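Local coordinates for protein Niban 2 (Homo sapiens, PDB 7CTP) that may suppress apoptosis and promote melanoma cell invasion, and carries a PH domain set in a largely helical body, at residues 14-19 with 242-247; 123-128 with 181-186; 336-341 with 500-505; 448-453 with 473-478. All blocks are in the same frame, centred on the assembly; numbering follows the deposited sequence.

Contact 1: residues 14-19 with 242-247; sequences QHIAEK and EELGPE
Lys19 and Glu247 form a salt bridge between helix 10-48 and helix 232-252, with NZ of Lys19 2.7 Å from OE1 of Glu247. The two side chains reach for each other from opposite directions. The lysine is extended as far as CE and bends only at its last torsion (chi4 -102°), which turns the ammonium toward the acid. It meets OE1 from above the carboxylate, 40° out of its plane, while OE2 of Glu247 lies farther from NZ, at 4.1 Å; one oxygen thus carries the bond.

The apolar part lies one turn earlier on helix 232-252. Leu244 points at helix 10-48 and straddles the root of Lys19: its CD1 and CD2 each stand 3.9 Å from Lys19 CB. CD1 also comes within 4.2 Å of the backbone O of Ile16, and Ile16 CG2 brushes the same methyl more loosely at 4.5 Å. Thr20 and Ile23 of helix 10-48 continue the bed for Leu244, while Ile16 leans on Val274 and Met277 of helix 260-337.

The short helix segments run roughly antiparallel, at 142°, with axes 11.4 Å apart. Leucine and isoleucine are buried, whereas lysine and glutamate lie on the exposed flank, so the contact probably combines apolar packing inside with a solvent-screened charge pair at its margin.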
loop_
_atom_site.group_PDB
_atom_site.type_symbol
_atom_site.label_atom_id
_atom_site.label_comp_id
_atom_site.label_asym_id
_atom_site.label_seq_id
_atom_site.Cartn_x
_atom_site.Cartn_y
_atom_site.Cartn_z
ATOM N N GLN A 14 29.942 2.280 10.247
ATOM C CA GLN A 14 29.670 1.917 11.637
ATOM C C GLN A 14 28.804 2.974 12.319
ATOM O O GLN A 14 27.893 2.641 13.089
ATOM C CB GLN A 14 30.976 1.708 12.399
ATOM C CG GLN A 14 30.775 1.311 13.869
ATOM C CD GLN A 14 29.959 0.039 14.026
ATOM O OE1 GLN A 14 29.024 -0.020 14.831
ATOM N NE2 GLN A 14 30.310 -0.990 13.261
ATOM N N HIS A 15 29.055 4.248 12.025
ATOM C CA HIS A 15 28.226 5.301 12.600
ATOM C C HIS A 15 26.784 5.166 12.124
ATOM O O HIS A 15 25.839 5.281 12.919
ATOM C CB HIS A 15 28.790 6.672 12.230
ATOM C CG HIS A 15 30.043 7.033 12.970
ATOM N ND1 HIS A 15 30.157 6.936 14.342
ATOM C CD2 HIS A 15 31.233 7.509 12.526
ATOM C CE1 HIS A 15 31.366 7.328 14.709
ATOM N NE2 HIS A 15 32.039 7.681 13.627
ATOM N N ILE A 16 26.597 4.896 10.828
ATOM C CA ILE A 16 25.243 4.744 10.299
ATOM C C ILE A 16 24.549 3.553 10.948
ATOM O O ILE A 16 23.378 3.636 11.331
ATOM C CB ILE A 16 25.265 4.611 8.766
ATOM C CG1 ILE A 16 25.666 5.934 8.112
ATOM C CG2 ILE A 16 23.887 4.164 8.269
ATOM C CD1 ILE A 16 26.194 5.780 6.704
ATOM N N ALA A 17 25.267 2.434 11.108
ATOM C CA ALA A 17 24.660 1.259 11.731
ATOM C C ALA A 17 24.267 1.545 13.172
ATOM O O ALA A 17 23.242 1.043 13.656
ATOM C CB ALA A 17 25.609 0.064 11.674
ATOM N N GLU A 18 25.082 2.328 13.884
ATOM C CA GLU A 18 24.750 2.675 15.261
ATOM C C GLU A 18 23.470 3.499 15.321
ATOM O O GLU A 18 22.577 3.224 16.133
ATOM C CB GLU A 18 25.919 3.428 15.907
ATOM C CG GLU A 18 27.086 2.508 16.272
ATOM C CD GLU A 18 28.356 3.260 16.650
ATOM O OE1 GLU A 18 29.409 2.600 16.804
ATOM O OE2 GLU A 18 28.299 4.500 16.789
ATOM N N LYS A 19 23.368 4.517 14.464
ATOM C CA LYS A 19 22.161 5.341 14.426
ATOM C C LYS A 19 20.951 4.519 14.000
ATOM O O LYS A 19 19.855 4.690 14.547
ATOM C CB LYS A 19 22.358 6.526 13.483
ATOM C CG LYS A 19 23.461 7.491 13.926
ATOM C CD LYS A 19 23.713 8.564 12.866
ATOM C CE LYS A 19 24.853 9.493 13.264
ATOM N NZ LYS A 19 24.352 10.798 13.784
ATOM N N GLU A 242 14.296 8.102 6.129
ATOM C CA GLU A 242 13.666 9.405 6.328
ATOM C C GLU A 242 14.324 10.151 7.479
ATOM O O GLU A 242 14.576 11.360 7.393
ATOM C CB GLU A 242 12.169 9.231 6.583
ATOM C CG GLU A 242 11.444 10.514 7.007
ATOM C CD GLU A 242 9.979 10.277 7.357
ATOM O OE1 GLU A 242 9.670 9.350 8.137
ATOM O OE2 GLU A 242 9.132 11.028 6.834
ATOM N N GLU A 243 14.647 9.438 8.548
ATOM C CA GLU A 243 15.202 10.081 9.727
ATOM C C GLU A 243 16.675 10.430 9.540
ATOM O O GLU A 243 17.111 11.523 9.925
ATOM C CB GLU A 243 15.005 9.174 10.941
ATOM C CG GLU A 243 15.353 9.829 12.261
ATOM C CD GLU A 243 14.769 9.108 13.456
ATOM O OE1 GLU A 243 13.672 8.516 13.336
ATOM O OE2 GLU A 243 15.414 9.143 14.525
ATOM N N LEU A 244 17.453 9.526 8.942
ATOM C CA LEU A 244 18.899 9.709 8.860
ATOM C C LEU A 244 19.351 10.488 7.638
ATOM O O LEU A 244 20.438 11.074 7.667
ATOM C CB LEU A 244 19.606 8.353 8.854
ATOM C CG LEU A 244 19.463 7.515 10.115
ATOM C CD1 LEU A 244 20.475 6.380 10.113
ATOM C CD2 LEU A 244 19.639 8.395 11.356
ATOM N N GLY A 245 18.553 10.494 6.567
ATOM C CA GLY A 245 18.903 11.146 5.320
ATOM C C GLY A 245 19.377 12.584 5.436
ATOM O O GLY A 245 20.440 12.946 4.912
ATOM N N PRO A 246 18.594 13.442 6.107
ATOM C CA PRO A 246 18.979 14.862 6.187
ATOM C C PRO A 246 20.371 15.107 6.742
ATOM O O PRO A 246 21.150 15.851 6.133
ATOM C CB PRO A 246 17.894 15.455 7.093
ATOM C CG PRO A 246 16.705 14.636 6.801
ATOM C CD PRO A 246 17.235 13.228 6.643
ATOM N N GLU A 247 20.713 14.517 7.891
ATOM C CA GLU A 247 22.029 14.801 8.454
ATOM C C GLU A 247 23.127 14.125 7.634
ATOM O O GLU A 247 24.226 14.667 7.504
ATOM C CB GLU A 247 22.085 14.399 9.931
ATOM C CG GLU A 247 22.089 12.923 10.160
ATOM C CD GLU A 247 21.938 12.508 11.626
ATOM O OE1 GLU A 247 22.930 12.630 12.382
ATOM O OE2 GLU A 247 20.849 12.015 12.010
#

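Contact 2: residues 123-128 with 181-186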
loop_
_atom_site.group_PDB
_atom_site.type_symbol
_atom_site.label_atom_id
_atom_site.label_comp_id
_atom_site.label_asym_id
_atom_site.label_seq_id
_atom_site.Cartn_x
_atom_site.Cartn_y
_atom_site.Cartn_z
ATOM N N ILE A 123 7.243 6.221 -11.787
ATOM C CA ILE A 123 7.665 6.162 -13.188
ATOM C C ILE A 123 7.662 7.561 -13.782
ATOM O O ILE A 123 6.687 8.305 -13.621
ATOM C CB ILE A 123 6.757 5.239 -14.018
ATOM C CG1 ILE A 123 6.812 3.804 -13.502
ATOM C CG2 ILE A 123 7.158 5.285 -15.499
ATOM C CD1 ILE A 123 5.584 2.996 -13.906
ATOM N N LEU A 124 8.740 7.913 -14.484
ATOM C CA LEU A 124 8.817 9.143 -15.266
ATOM C C LEU A 124 8.963 8.775 -16.735
ATOM O O LEU A 124 9.667 7.817 -17.074
ATOM C CB LEU A 124 10.007 10.018 -14.838
ATOM C CG LEU A 124 10.097 10.635 -13.441
ATOM C CD1 LEU A 124 8.816 11.357 -13.060
ATOM C CD2 LEU A 124 10.467 9.580 -12.396
ATOM N N THR A 125 8.305 9.530 -17.618
ATOM C CA THR A 125 8.400 9.247 -19.047
ATOM C C THR A 125 9.171 10.320 -19.809
ATOM O O THR A 125 9.042 10.414 -21.036
ATOM C CB THR A 125 7.011 9.074 -19.666
ATOM O OG1 THR A 125 6.222 10.223 -19.367
ATOM C CG2 THR A 125 6.318 7.858 -19.096
ATOM N N SER A 126 9.958 11.140 -19.116
ATOM C CA SER A 126 10.851 12.059 -19.807
ATOM C C SER A 126 12.057 12.328 -18.925
ATOM O O SER A 126 11.962 12.322 -17.690
ATOM C CB SER A 126 10.131 13.362 -20.193
ATOM O OG SER A 126 10.282 14.377 -19.220
ATOM N N VAL A 127 13.203 12.526 -19.576
ATOM C CA VAL A 127 14.421 12.815 -18.832
ATOM C C VAL A 127 14.270 14.119 -18.061
ATOM O O VAL A 127 14.716 14.236 -16.913
ATOM C CB VAL A 127 15.638 12.852 -19.774
ATOM C CG1 VAL A 127 16.861 13.320 -19.007
ATOM C CG2 VAL A 127 15.889 11.477 -20.364
ATOM N N ASP A 128 13.623 15.119 -18.674
ATOM C CA ASP A 128 13.517 16.411 -18.006
ATOM C C ASP A 128 12.685 16.309 -16.738
ATOM O O ASP A 128 13.032 16.910 -15.714
ATOM C CB ASP A 128 12.913 17.453 -18.933
ATOM C CG ASP A 128 13.113 18.845 -18.408
ATOM O OD1 ASP A 128 14.288 19.249 -18.242
ATOM O OD2 ASP A 128 12.102 19.516 -18.124
ATOM N N LYS A 181 3.000 0.395 -23.165
ATOM C CA LYS A 181 2.769 -0.935 -22.612
ATOM C C LYS A 181 3.604 -1.146 -21.359
ATOM O O LYS A 181 3.100 -1.605 -20.328
ATOM C CB LYS A 181 3.099 -2.002 -23.657
ATOM C CG LYS A 181 2.841 -3.433 -23.200
ATOM C CD LYS A 181 1.442 -3.601 -22.639
ATOM C CE LYS A 181 0.962 -5.042 -22.785
ATOM N NZ LYS A 181 -0.511 -5.096 -23.019
ATOM N N TRP A 182 4.890 -0.813 -21.438
ATOM C CA TRP A 182 5.766 -1.012 -20.292
ATOM C C TRP A 182 5.402 -0.076 -19.147
ATOM O O TRP A 182 5.614 -0.425 -17.984
ATOM C CB TRP A 182 7.222 -0.824 -20.708
ATOM C CG TRP A 182 7.846 -2.084 -21.220
ATOM C CD1 TRP A 182 8.225 -2.350 -22.507
ATOM C CD2 TRP A 182 8.165 -3.255 -20.458
ATOM N NE1 TRP A 182 8.760 -3.618 -22.593
ATOM C CE2 TRP A 182 8.731 -4.194 -21.348
ATOM C CE3 TRP A 182 8.021 -3.604 -19.112
ATOM C CZ2 TRP A 182 9.157 -5.453 -20.933
ATOM C CZ3 TRP A 182 8.442 -4.855 -18.702
ATOM C CH2 TRP A 182 9.004 -5.766 -19.608
ATOM N N GLN A 183 4.860 1.109 -19.448
ATOM C CA GLN A 183 4.417 1.990 -18.372
ATOM C C GLN A 183 3.259 1.373 -17.605
ATOM O O GLN A 183 3.223 1.435 -16.372
ATOM C CB GLN A 183 4.014 3.360 -18.904
ATOM C CG GLN A 183 3.528 4.274 -17.806
ATOM C CD GLN A 183 3.289 5.682 -18.275
ATOM O OE1 GLN A 183 3.247 5.950 -19.476
ATOM N NE2 GLN A 183 3.128 6.594 -17.334
ATOM N N ALA A 184 2.312 0.757 -18.315
ATOM C CA ALA A 184 1.191 0.108 -17.637
ATOM C C ALA A 184 1.661 -1.083 -16.815
ATOM O O ALA A 184 1.225 -1.275 -15.671
ATOM C CB ALA A 184 0.139 -0.332 -18.653
ATOM N N VAL A 185 2.538 -1.905 -17.395
ATOM C CA VAL A 185 3.034 -3.097 -16.708
ATOM C C VAL A 185 3.837 -2.706 -15.474
ATOM O O VAL A 185 3.696 -3.310 -14.404
ATOM C CB VAL A 185 3.877 -3.955 -17.670
ATOM C CG1 VAL A 185 4.664 -5.027 -16.901
ATOM C CG2 VAL A 185 2.985 -4.588 -18.741
ATOM N N LEU A 186 4.713 -1.704 -15.610
ATOM C CA LEU A 186 5.522 -1.303 -14.461
ATOM C C LEU A 186 4.673 -0.615 -13.401
ATOM O O LEU A 186 4.955 -0.753 -12.201
ATOM C CB LEU A 186 6.682 -0.410 -14.902
ATOM C CG LEU A 186 7.714 -1.145 -15.771
ATOM C CD1 LEU A 186 8.773 -0.178 -16.276
ATOM C CD2 LEU A 186 8.333 -2.299 -14.998
#
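Ile123 extends its CD1 from an edge strand of the PH domain onto the domain's C-terminal helix, 176-194, the helix that packs against the sheet of this fold. Its CG1 lies beside the backbone N, opposite the carbonyl carbon (chi1 -62°), and chi2 is extended, which carries the terminal methyl to the helix. There CD1 rests 3.7 Å from CB of Leu186, the two side chains crossing at about a right angle, and 3.8 Å from the backbone O of Gln183. The shorter branch, Ile123 CG2, stays near CG of Gln183 at 4.4 Å.

Gln183 leaves the helix with CG opposite its backbone N (chi1 179°) and remains extended, bringing its amide across Thr125, just past the strand, the two side chains at about a right angle. Leu161 of the neighbouring strand, with Gln187 and Ile190 farther along the helix, also touch Ile123. Trp182, one residue before Gln183, packs instead into the sheet, edge-to-face with Phe70.

The first torsion of Thr125 (chi1 54°) places OG1 between the backbone N and the carbonyl carbon and directs the methyl at the glutamine: Thr125 CG2 lies 3.6 Å from Gln183 OE1 and 3.9 Å from Gln183 NE2.

Contact 3: residues 336-341 with 500-505; sequences NHVQPY and IPFLLK
Val338, the first residue to leave helical geometry after helix 260-337 (phi -122°, psi -59°), brings its CA 8.3 Å from CA of Leu503 on helix 464-511, with the backbone N of Tyr341 bonded to the O of Val338 in the turn that follows.

One methyl does most of the work. Val338 CG2 fits between two consecutive helix residues, 3.8 Å from CD2 of Leu503 and 4.0 Å from CD2 of Phe502. Its CG1 is swung to the far side from the backbone N (chi1 -176°), which leaves CG2 as the branch presented to the helix. Val338 and Leu503 cross at about a right angle; Val338 and Phe502 instead slide past each other in opposite directions. His337 uses its CB rather than its imidazole: that carbon lies at the edge of the Phe502 ring, near its plane, 3.8 Å from CE2 of Phe502. Putting an alanine at Phe502 would probably open a gap beside His337 CB and deprive Val338 CG2 of one of its two apolar walls.

The contact is therefore apolar packing at a helix exit. Leu416, in a loop, adds to the surroundings of Phe502. Leu503 reaches back to Cys333 and Val334 in the last turns of helix 260-337 and touches Val544 of helix 532-555, placing the join among three helices.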
loop_
_atom_site.group_PDB
_atom_site.type_symbol
_atom_site.label_atom_id
_atom_site.label_comp_id
_atom_site.label_asym_id
_atom_site.label_seq_id
_atom_site.Cartn_x
_atom_site.Cartn_y
_atom_site.Cartn_z
ATOM N N ASN A 336 -15.497 22.863 14.891
ATOM C CA ASN A 336 -15.010 24.074 14.248
ATOM C C ASN A 336 -14.084 23.805 13.075
ATOM O O ASN A 336 -14.052 24.603 12.132
ATOM C CB ASN A 336 -14.281 24.952 15.265
ATOM C CG ASN A 336 -15.204 25.475 16.341
ATOM O OD1 ASN A 336 -16.397 25.170 16.334
ATOM N ND2 ASN A 336 -14.655 26.246 17.281
ATOM N N HIS A 337 -13.343 22.696 13.097
ATOM C CA HIS A 337 -12.221 22.529 12.187
ATOM C C HIS A 337 -12.235 21.241 11.378
ATOM O O HIS A 337 -11.388 21.096 10.488
ATOM C CB HIS A 337 -10.897 22.621 12.970
ATOM C CG HIS A 337 -10.746 23.898 13.735
ATOM N ND1 HIS A 337 -10.603 25.121 13.114
ATOM C CD2 HIS A 337 -10.745 24.149 15.065
ATOM C CE1 HIS A 337 -10.512 26.071 14.029
ATOM N NE2 HIS A 337 -10.599 25.510 15.222
ATOM N N VAL A 338 -13.155 20.313 11.641
ATOM C CA VAL A 338 -13.212 19.056 10.898
ATOM C C VAL A 338 -14.570 18.906 10.233
ATOM O O VAL A 338 -14.661 18.736 9.013
ATOM C CB VAL A 338 -12.942 17.840 11.805
ATOM C CG1 VAL A 338 -12.917 16.566 10.960
ATOM C CG2 VAL A 338 -11.652 18.005 12.569
ATOM N N GLN A 339 -15.624 18.921 11.048
ATOM C CA GLN A 339 -16.984 18.736 10.545
ATOM C C GLN A 339 -17.307 19.571 9.310
ATOM O O GLN A 339 -17.930 19.023 8.384
ATOM C CB GLN A 339 -17.981 19.028 11.677
ATOM C CG GLN A 339 -19.399 18.553 11.409
ATOM C CD GLN A 339 -20.155 19.443 10.441
ATOM O OE1 GLN A 339 -20.126 20.675 10.552
ATOM N NE2 GLN A 339 -20.820 18.823 9.466
ATOM N N PRO A 340 -16.922 20.852 9.208
ATOM C CA PRO A 340 -17.302 21.628 8.016
ATOM C C PRO A 340 -16.725 21.095 6.728
ATOM O O PRO A 340 -17.275 21.374 5.656
ATOM C CB PRO A 340 -16.749 23.026 8.316
ATOM C CG PRO A 340 -16.675 23.104 9.783
ATOM C CD PRO A 340 -16.302 21.720 10.229
ATOM N N TYR A 341 -15.632 20.345 6.791
ATOM C CA TYR A 341 -14.893 19.969 5.597
ATOM C C TYR A 341 -15.074 18.512 5.206
ATOM O O TYR A 341 -14.655 18.127 4.109
ATOM C CB TYR A 341 -13.407 20.284 5.792
ATOM C CG TYR A 341 -13.187 21.710 6.234
ATOM C CD1 TYR A 341 -13.247 22.755 5.317
ATOM C CD2 TYR A 341 -12.956 22.018 7.569
ATOM C CE1 TYR A 341 -13.062 24.063 5.714
ATOM C CE2 TYR A 341 -12.769 23.327 7.980
ATOM C CZ TYR A 341 -12.823 24.346 7.045
ATOM O OH TYR A 341 -12.636 25.656 7.430
ATOM N N ILE A 500 -8.191 12.198 11.966
ATOM C CA ILE A 500 -7.688 11.896 13.308
ATOM C C ILE A 500 -6.264 12.427 13.484
ATOM O O ILE A 500 -5.981 13.050 14.522
ATOM C CB ILE A 500 -7.803 10.397 13.626
ATOM C CG1 ILE A 500 -9.274 10.020 13.823
ATOM C CG2 ILE A 500 -7.041 10.062 14.898
ATOM C CD1 ILE A 500 -9.494 8.542 14.062
ATOM N N PRO A 501 -5.336 12.248 12.532
ATOM C CA PRO A 501 -3.996 12.837 12.745
ATOM C C PRO A 501 -4.043 14.337 12.920
ATOM O O PRO A 501 -3.252 14.907 13.686
ATOM C CB PRO A 501 -3.227 12.444 11.478
ATOM C CG PRO A 501 -3.923 11.231 10.982
ATOM C CD PRO A 501 -5.379 11.483 11.272
ATOM N N PHE A 502 -4.967 14.992 12.216
ATOM C CA PHE A 502 -5.167 16.424 12.392
ATOM C C PHE A 502 -5.567 16.751 13.829
ATOM O O PHE A 502 -4.982 17.639 14.463
ATOM C CB PHE A 502 -6.227 16.910 11.408
ATOM C CG PHE A 502 -6.619 18.348 11.598
ATOM C CD1 PHE A 502 -5.858 19.358 11.043
ATOM C CD2 PHE A 502 -7.747 18.682 12.339
ATOM C CE1 PHE A 502 -6.215 20.695 11.221
ATOM C CE2 PHE A 502 -8.110 20.009 12.522
ATOM C CZ PHE A 502 -7.337 21.017 11.960
ATOM N N LEU A 503 -6.567 16.042 14.352
ATOM C CA LEU A 503 -7.039 16.290 15.713
ATOM C C LEU A 503 -5.956 15.997 16.738
ATOM O O LEU A 503 -5.770 16.752 17.700
ATOM C CB LEU A 503 -8.270 15.435 15.997
ATOM C CG LEU A 503 -9.559 15.829 15.293
ATOM C CD1 LEU A 503 -10.544 14.690 15.456
ATOM C CD2 LEU A 503 -10.108 17.126 15.872
ATOM N N LEU A 504 -5.252 14.874 16.567
ATOM C CA LEU A 504 -4.223 14.517 17.533
ATOM C C LEU A 504 -3.134 15.578 17.587
ATOM O O LEU A 504 -2.649 15.922 18.669
ATOM C CB LEU A 504 -3.638 13.149 17.182
ATOM C CG LEU A 504 -4.611 11.980 17.375
ATOM C CD1 LEU A 504 -3.931 10.682 16.955
ATOM C CD2 LEU A 504 -5.104 11.894 18.824
ATOM N N LYS A 505 -2.763 16.129 16.434
ATOM C CA LYS A 505 -1.756 17.184 16.411
ATOM C C LYS A 505 -2.258 18.440 17.114
ATOM O O LYS A 505 -1.541 19.032 17.929
ATOM C CB LYS A 505 -1.343 17.497 14.977
ATOM C CG LYS A 505 -0.218 18.522 14.927
ATOM C CD LYS A 505 0.021 19.018 13.520
ATOM C CE LYS A 505 1.238 18.337 12.913
ATOM N NZ LYS A 505 1.203 18.363 11.424
#

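Contact 4: residues 448-453 with 473-478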
loop_
_atom_site.group_PDB
_atom_site.type_symbol
_atom_site.label_atom_id
_atom_site.label_comp_id
_atom_site.label_asym_id
_atom_site.label_seq_id
_atom_site.Cartn_x
_atom_site.Cartn_y
_atom_site.Cartn_z
ATOM N N GLU A 448 -16.863 -18.077 -12.408
ATOM C CA GLU A 448 -16.376 -19.402 -12.780
ATOM C C GLU A 448 -16.996 -20.474 -11.893
ATOM O O GLU A 448 -17.507 -21.491 -12.384
ATOM C CB GLU A 448 -14.851 -19.461 -12.689
ATOM C CG GLU A 448 -14.299 -20.854 -12.993
ATOM C CD GLU A 448 -12.788 -20.904 -13.073
ATOM O OE1 GLU A 448 -12.124 -19.961 -12.590
ATOM O OE2 GLU A 448 -12.264 -21.900 -13.616
ATOM N N THR A 449 -16.970 -20.252 -10.578
ATOM C CA THR A 449 -17.483 -21.246 -9.641
ATOM C C THR A 449 -18.972 -21.487 -9.850
ATOM O O THR A 449 -19.429 -22.638 -9.886
ATOM C CB THR A 449 -17.200 -20.805 -8.208
ATOM O OG1 THR A 449 -15.812 -20.476 -8.085
ATOM C CG2 THR A 449 -17.529 -21.928 -7.234
ATOM N N LEU A 450 -19.746 -20.411 -10.002
ATOM C CA LEU A 450 -21.191 -20.560 -10.147
ATOM C C LEU A 450 -21.558 -21.135 -11.512
ATOM O O LEU A 450 -22.523 -21.898 -11.626
ATOM C CB LEU A 450 -21.881 -19.215 -9.920
ATOM C CG LEU A 450 -21.803 -18.653 -8.505
ATOM C CD1 LEU A 450 -22.859 -17.585 -8.299
ATOM C CD2 LEU A 450 -21.938 -19.767 -7.470
ATOM N N LEU A 451 -20.801 -20.789 -12.557
ATOM C CA LEU A 451 -21.086 -21.354 -13.873
ATOM C C LEU A 451 -20.834 -22.855 -13.886
ATOM O O LEU A 451 -21.630 -23.618 -14.443
ATOM C CB LEU A 451 -20.256 -20.660 -14.950
ATOM C CG LEU A 451 -20.534 -21.053 -16.407
ATOM C CD1 LEU A 451 -21.988 -20.794 -16.784
ATOM C CD2 LEU A 451 -19.598 -20.316 -17.361
ATOM N N HIS A 452 -19.738 -23.298 -13.268
ATOM C CA HIS A 452 -19.465 -24.731 -13.201
ATOM C C HIS A 452 -20.590 -25.460 -12.475
ATOM O O HIS A 452 -21.029 -26.529 -12.912
ATOM C CB HIS A 452 -18.115 -24.969 -12.522
ATOM C CG HIS A 452 -17.681 -26.403 -12.491
ATOM N ND1 HIS A 452 -17.746 -27.179 -11.351
ATOM C CD2 HIS A 452 -17.162 -27.199 -13.457
ATOM C CE1 HIS A 452 -17.290 -28.390 -11.617
ATOM N NE2 HIS A 452 -16.931 -28.430 -12.889
ATOM N N GLN A 453 -21.087 -24.877 -11.378
ATOM C CA GLN A 453 -22.246 -25.433 -10.682
ATOM C C GLN A 453 -23.442 -25.538 -11.615
ATOM O O GLN A 453 -24.086 -26.590 -11.712
ATOM C CB GLN A 453 -22.613 -24.559 -9.485
ATOM C CG GLN A 453 -21.599 -24.489 -8.368
ATOM C CD GLN A 453 -22.049 -23.559 -7.261
ATOM O OE1 GLN A 453 -23.135 -22.980 -7.335
ATOM N NE2 GLN A 453 -21.226 -23.412 -6.227
ATOM N N GLU A 473 -25.985 -12.386 -14.434
ATOM C CA GLU A 473 -26.883 -11.481 -13.724
ATOM C C GLU A 473 -26.818 -11.707 -12.215
ATOM O O GLU A 473 -26.929 -10.755 -11.434
ATOM C CB GLU A 473 -28.311 -11.647 -14.248
ATOM C CG GLU A 473 -29.199 -10.413 -14.105
ATOM C CD GLU A 473 -28.648 -9.180 -14.815
ATOM O OE1 GLU A 473 -28.133 -9.303 -15.949
ATOM O OE2 GLU A 473 -28.735 -8.078 -14.225
ATOM N N ARG A 474 -26.622 -12.961 -11.786
ATOM C CA ARG A 474 -26.473 -13.243 -10.359
ATOM C C ARG A 474 -25.179 -12.656 -9.809
ATOM O O ARG A 474 -25.153 -12.142 -8.684
ATOM C CB ARG A 474 -26.497 -14.747 -10.101
ATOM C CG ARG A 474 -27.880 -15.349 -9.986
ATOM C CD ARG A 474 -27.801 -16.862 -9.858
ATOM N NE ARG A 474 -27.253 -17.290 -8.572
ATOM C CZ ARG A 474 -26.579 -18.424 -8.390
ATOM N NH1 ARG A 474 -26.369 -19.244 -9.413
ATOM N NH2 ARG A 474 -26.114 -18.739 -7.186
ATOM N N VAL A 475 -24.090 -12.765 -10.571
ATOM C CA VAL A 475 -22.806 -12.251 -10.103
ATOM C C VAL A 475 -22.828 -10.728 -10.063
ATOM O O VAL A 475 -22.258 -10.106 -9.159
ATOM C CB VAL A 475 -21.666 -12.802 -10.982
ATOM C CG1 VAL A 475 -20.317 -12.191 -10.588
ATOM C CG2 VAL A 475 -21.613 -14.317 -10.863
ATOM N N LEU A 476 -23.509 -10.103 -11.025
ATOM C CA LEU A 476 -23.621 -8.648 -11.028
ATOM C C LEU A 476 -24.343 -8.132 -9.784
ATOM O O LEU A 476 -23.975 -7.084 -9.237
ATOM C CB LEU A 476 -24.333 -8.180 -12.298
ATOM C CG LEU A 476 -23.567 -8.312 -13.616
ATOM C CD1 LEU A 476 -24.491 -7.991 -14.795
ATOM C CD2 LEU A 476 -22.313 -7.422 -13.643
ATOM N N LYS A 477 -25.378 -8.841 -9.318
ATOM C CA LYS A 477 -26.060 -8.386 -8.104
ATOM C C LYS A 477 -25.169 -8.557 -6.879
ATOM O O LYS A 477 -25.132 -7.679 -6.007
ATOM C CB LYS A 477 -27.400 -9.110 -7.916
ATOM C CG LYS A 477 -28.346 -8.912 -9.093
ATOM C CD LYS A 477 -29.828 -8.852 -8.743
ATOM C CE LYS A 477 -30.678 -8.674 -10.012
ATOM N NZ LYS A 477 -30.762 -9.907 -10.862
ATOM N N LYS A 478 -24.418 -9.662 -6.808
ATOM C CA LYS A 478 -23.444 -9.807 -5.728
ATOM C C LYS A 478 -22.370 -8.730 -5.827
ATOM O O LYS A 478 -21.949 -8.167 -4.807
ATOM C CB LYS A 478 -22.810 -11.199 -5.754
ATOM C CG LYS A 478 -23.808 -12.353 -5.565
ATOM C CD LYS A 478 -23.128 -13.701 -5.775
ATOM C CE LYS A 478 -24.135 -14.851 -5.731
ATOM N NZ LYS A 478 -24.712 -15.040 -4.371
#
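Leu450 sends a single methyl, CD1, from helix 422-455 among three side chains of helix 464-511: Arg474, Val475 and Lys478. The short helix segments run roughly antiparallel, at 147°, their axes 10.8 Å apart.

The shortest contact is the one to Arg474, although this residue is exposed. Leu450 CD1 sits over one face of the guanidinium, displaced toward its rim, 3.6 Å from Arg474 NH2 and 3.8 Å from Arg474 CZ. A bend at chi3 (70°) of the otherwise extended arginine chain lays the flat group across the end of the leucine. On the buried side, Val475 CG2 faces the same Leu450 methyl at 4.3 Å, a looser touch between two buried residues; Val475 goes on to Phe364 of helix 342-378, and Leu450 also meets Val471 one turn back.

The thinner edge belongs to Lys478, which adds just the aliphatic end of its chain, CE lying 4.0 Å from Leu450 CD1. The Lys478 side chain also touches Gln56 and Leu57 of a loop.

Both basic residues thus meet the leucine through apolar contact, the arginine by a face and the lysine by a methylene. The in-plane N-H bonds of the guanidinium are directed across, not at, a methyl lying over its face, so Arg474 can probably shield Leu450 while staying hydrated.

Overall arrangement
From the N terminus, helix 10-48 enters contact 1, which closes a long loop when helix 232-252 returns to it. Contact 2 is nested inside that loop, joining an edge strand of the PH domain to its C-terminal helix. After contact 1 closes, helix 260-337 leads to its end at contact 3, whose loop closes on helix 464-511. Contact 4 is nested within this second loop and pairs helix 422-455 with an earlier part of the same helix 464-511; the centres of contacts 3 and 4 are about 43 Å apart. Contacts 1 and 4 lie on opposite sides of the chain's centre. None touches another: contact 2 lies within the PH domain, and the other three tie helices of the body together.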